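Local coordinates for protein ribulose bisphosphate carboxylase (Hyperthermus butylicus DSM 5456, PDB 6HUN) that probably carboxylates ribulose 1,5-bisphosphate with carbon dioxide and water to give two molecules of 3-phosphoglycerate, as part of archaeal AMP breakdown, at residues 325-330 with 349-354. Residues are numbered along the deposited sequence; the frame is centred on the assembly and turned at random.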
loop_
_atom_site.group_PDB
_atom_site.type_symbol
_atom_site.label_atom_id
_atom_site.label_comp_id
_atom_site.label_asym_id
_atom_site.label_seq_id
_atom_site.Cartn_x
_atom_site.Cartn_y
_atom_site.Cartn_z
ATOM N N ASP A 325 -6.445 14.157 9.921
ATOM C CA ASP A 325 -6.774 15.569 10.093
ATOM C C ASP A 325 -5.880 16.475 9.270
ATOM O O ASP A 325 -6.225 17.658 9.059
ATOM C CB ASP A 325 -6.629 15.981 11.539
ATOM C CG ASP A 325 -7.601 15.227 12.438
ATOM O OD1 ASP A 325 -8.790 15.550 12.379
ATOM O OD2 ASP A 325 -7.163 14.265 13.087
ATOM N N HIS A 326 -4.721 15.969 8.820
ATOM C CA HIS A 326 -3.810 16.741 7.994
ATOM C C HIS A 326 -3.271 15.829 6.892
ATOM O O HIS A 326 -3.011 14.653 7.131
ATOM C CB HIS A 326 -2.539 17.264 8.688
ATOM C CG HIS A 326 -2.677 17.733 10.096
ATOM N ND1 HIS A 326 -1.597 17.715 10.955
ATOM C CD2 HIS A 326 -3.691 18.316 10.773
ATOM C CE1 HIS A 326 -1.944 18.275 12.110
ATOM N NE2 HIS A 326 -3.211 18.639 12.027
ATOM N N VAL A 327 -3.026 16.378 5.703
ATOM C CA VAL A 327 -2.438 15.501 4.656
ATOM C C VAL A 327 -1.688 16.369 3.649
ATOM O O VAL A 327 -2.080 17.504 3.351
ATOM C CB VAL A 327 -3.507 14.619 3.958
ATOM C CG1 VAL A 327 -4.304 15.412 2.960
ATOM C CG2 VAL A 327 -2.787 13.434 3.149
ATOM N N HIS A 328 -0.585 15.852 3.142
ATOM C CA HIS A 328 0.225 16.647 2.227
ATOM C C HIS A 328 -0.409 16.564 0.833
ATOM O O HIS A 328 -0.742 15.468 0.369
ATOM C CB HIS A 328 1.651 16.083 2.221
ATOM C CG HIS A 328 2.677 16.997 1.655
ATOM N ND1 HIS A 328 2.673 17.400 0.340
ATOM C CD2 HIS A 328 3.762 17.575 2.224
ATOM C CE1 HIS A 328 3.700 18.206 0.118
ATOM N NE2 HIS A 328 4.382 18.322 1.244
ATOM N N VAL A 329 -0.552 17.704 0.182
ATOM C CA VAL A 329 -1.203 17.814 -1.117
ATOM C C VAL A 329 -0.211 18.021 -2.243
ATOM O O VAL A 329 -0.630 18.253 -3.405
ATOM C CB VAL A 329 -2.230 18.971 -1.133
ATOM C CG1 VAL A 329 -3.389 18.630 -0.254
ATOM C CG2 VAL A 329 -1.621 20.278 -0.681
ATOM N N GLY A 330 1.075 18.003 -1.954
ATOM C CA GLY A 330 2.021 18.256 -3.025
ATOM C C GLY A 330 2.167 19.730 -3.329
ATOM O O GLY A 330 1.410 20.576 -2.863
ATOM N N ARG A 349 -8.776 21.604 -2.695
ATOM C CA ARG A 349 -10.230 21.721 -2.673
ATOM C C ARG A 349 -10.885 20.436 -2.218
ATOM O O ARG A 349 -11.824 20.469 -1.420
ATOM C CB ARG A 349 -10.805 22.118 -4.045
ATOM C CG ARG A 349 -10.534 23.535 -4.492
ATOM C CD ARG A 349 -11.115 23.740 -5.916
ATOM N NE ARG A 349 -12.576 23.647 -5.867
ATOM C CZ ARG A 349 -13.363 23.065 -6.777
ATOM N NH1 ARG A 349 -14.682 23.058 -6.576
ATOM N NH2 ARG A 349 -12.857 22.505 -7.879
ATOM N N ILE A 350 -10.399 19.287 -2.688
ATOM C CA ILE A 350 -11.111 18.058 -2.321
ATOM C C ILE A 350 -10.941 17.712 -0.825
ATOM O O ILE A 350 -11.823 17.085 -0.237
ATOM C CB ILE A 350 -10.693 16.879 -3.223
ATOM C CG1 ILE A 350 -11.700 15.694 -3.056
ATOM C CG2 ILE A 350 -9.220 16.359 -2.923
ATOM C CD1 ILE A 350 -13.150 16.066 -3.523
ATOM N N VAL A 351 -9.846 18.106 -0.175
ATOM C CA VAL A 351 -9.704 17.792 1.247
ATOM C C VAL A 351 -10.313 18.857 2.157
ATOM O O VAL A 351 -10.612 18.550 3.331
ATOM C CB VAL A 351 -8.228 17.527 1.649
ATOM C CG1 VAL A 351 -7.601 16.429 0.742
ATOM C CG2 VAL A 351 -7.374 18.801 1.566
ATOM N N ARG A 352 -10.538 20.108 1.665
ATOM C CA ARG A 352 -11.049 21.142 2.564
ATOM C C ARG A 352 -12.526 21.428 2.375
ATOM O O ARG A 352 -13.151 21.953 3.297
ATOM C CB ARG A 352 -10.316 22.477 2.371
ATOM C CG ARG A 352 -8.880 22.405 2.783
ATOM C CD ARG A 352 -8.457 23.889 3.021
ATOM N NE ARG A 352 -8.542 24.707 1.804
ATOM C CZ ARG A 352 -7.602 25.588 1.443
ATOM N NH1 ARG A 352 -6.505 25.696 2.168
ATOM N NH2 ARG A 352 -7.715 26.316 0.339
ATOM N N GLU A 353 -13.070 21.248 1.181
ATOM C CA GLU A 353 -14.420 21.740 0.908
ATOM C C GLU A 353 -15.520 20.849 1.467
ATOM O O GLU A 353 -15.354 19.643 1.671
ATOM C CB GLU A 353 -14.605 21.906 -0.579
ATOM C CG GLU A 353 -13.824 23.121 -1.034
ATOM C CD GLU A 353 -14.081 23.458 -2.466
ATOM O OE1 GLU A 353 -14.517 22.563 -3.226
ATOM O OE2 GLU A 353 -13.806 24.601 -2.845
ATOM N N GLN A 354 -16.674 21.473 1.739
ATOM C CA GLN A 354 -17.818 20.664 2.136
ATOM C C GLN A 354 -18.582 20.113 0.943
ATOM O O GLN A 354 -19.327 19.134 1.093
ATOM C CB GLN A 354 -18.780 21.479 3.034
ATOM C CG GLN A 354 -18.405 21.380 4.521
ATOM C CD GLN A 354 -17.732 20.031 4.907
ATOM O OE1 GLN A 354 -16.530 20.014 5.218
ATOM N NE2 GLN A 354 -18.507 18.928 4.945
#
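Val327, in the barrel strand 326-328, faces Val351 in the last turn of helix 339-352; their CA atoms, 8.3 Å apart, are the nearest pair of CA atoms across the two segments. Strand and helix are the sixth pair of the eight-stranded TIM barrel of the Rubisco catalytic domain, and the helix covers the outside of the strand that precedes it. Glu353 is the first residue to leave helical geometry; its N still bonds to Arg349 O (3.0 Å).

Three valines carry the contact. Val327 and Val329, two apart in the chain, both point at the helix, and Val351 points back at them with one methyl for each. CG1 of Val327 lies 4.1 Å from CG1 of Val351, whereas Val329 CG1 is 4.4 Å from Val351 CG2, a looser touch. Val351 has CG1 anti to its carbonyl carbon (chi1 -54°), which sets the two methyls side by side across the strand, CG1 at Val327 and CG2 at Val329. Val351 also rests on Ala316 of helix 312-322, and Val329 on Pro378 of the next strand.

His328, between the two valines, is directed away from the helix. Its ND1 accepts the N-H of Gly330 (2.9 Å), 16° out of the ring plane, and NE2 bonds to Ser381; both ring nitrogens are therefore engaged, which fixes the rotation of an imidazole predicted to bind substrate. The closest contacts within the 88 Å² interface are all between valine methyls, so helix and strand are joined here by methyl packing, while His328, the probable substrate ligand, points to the other side of the strand.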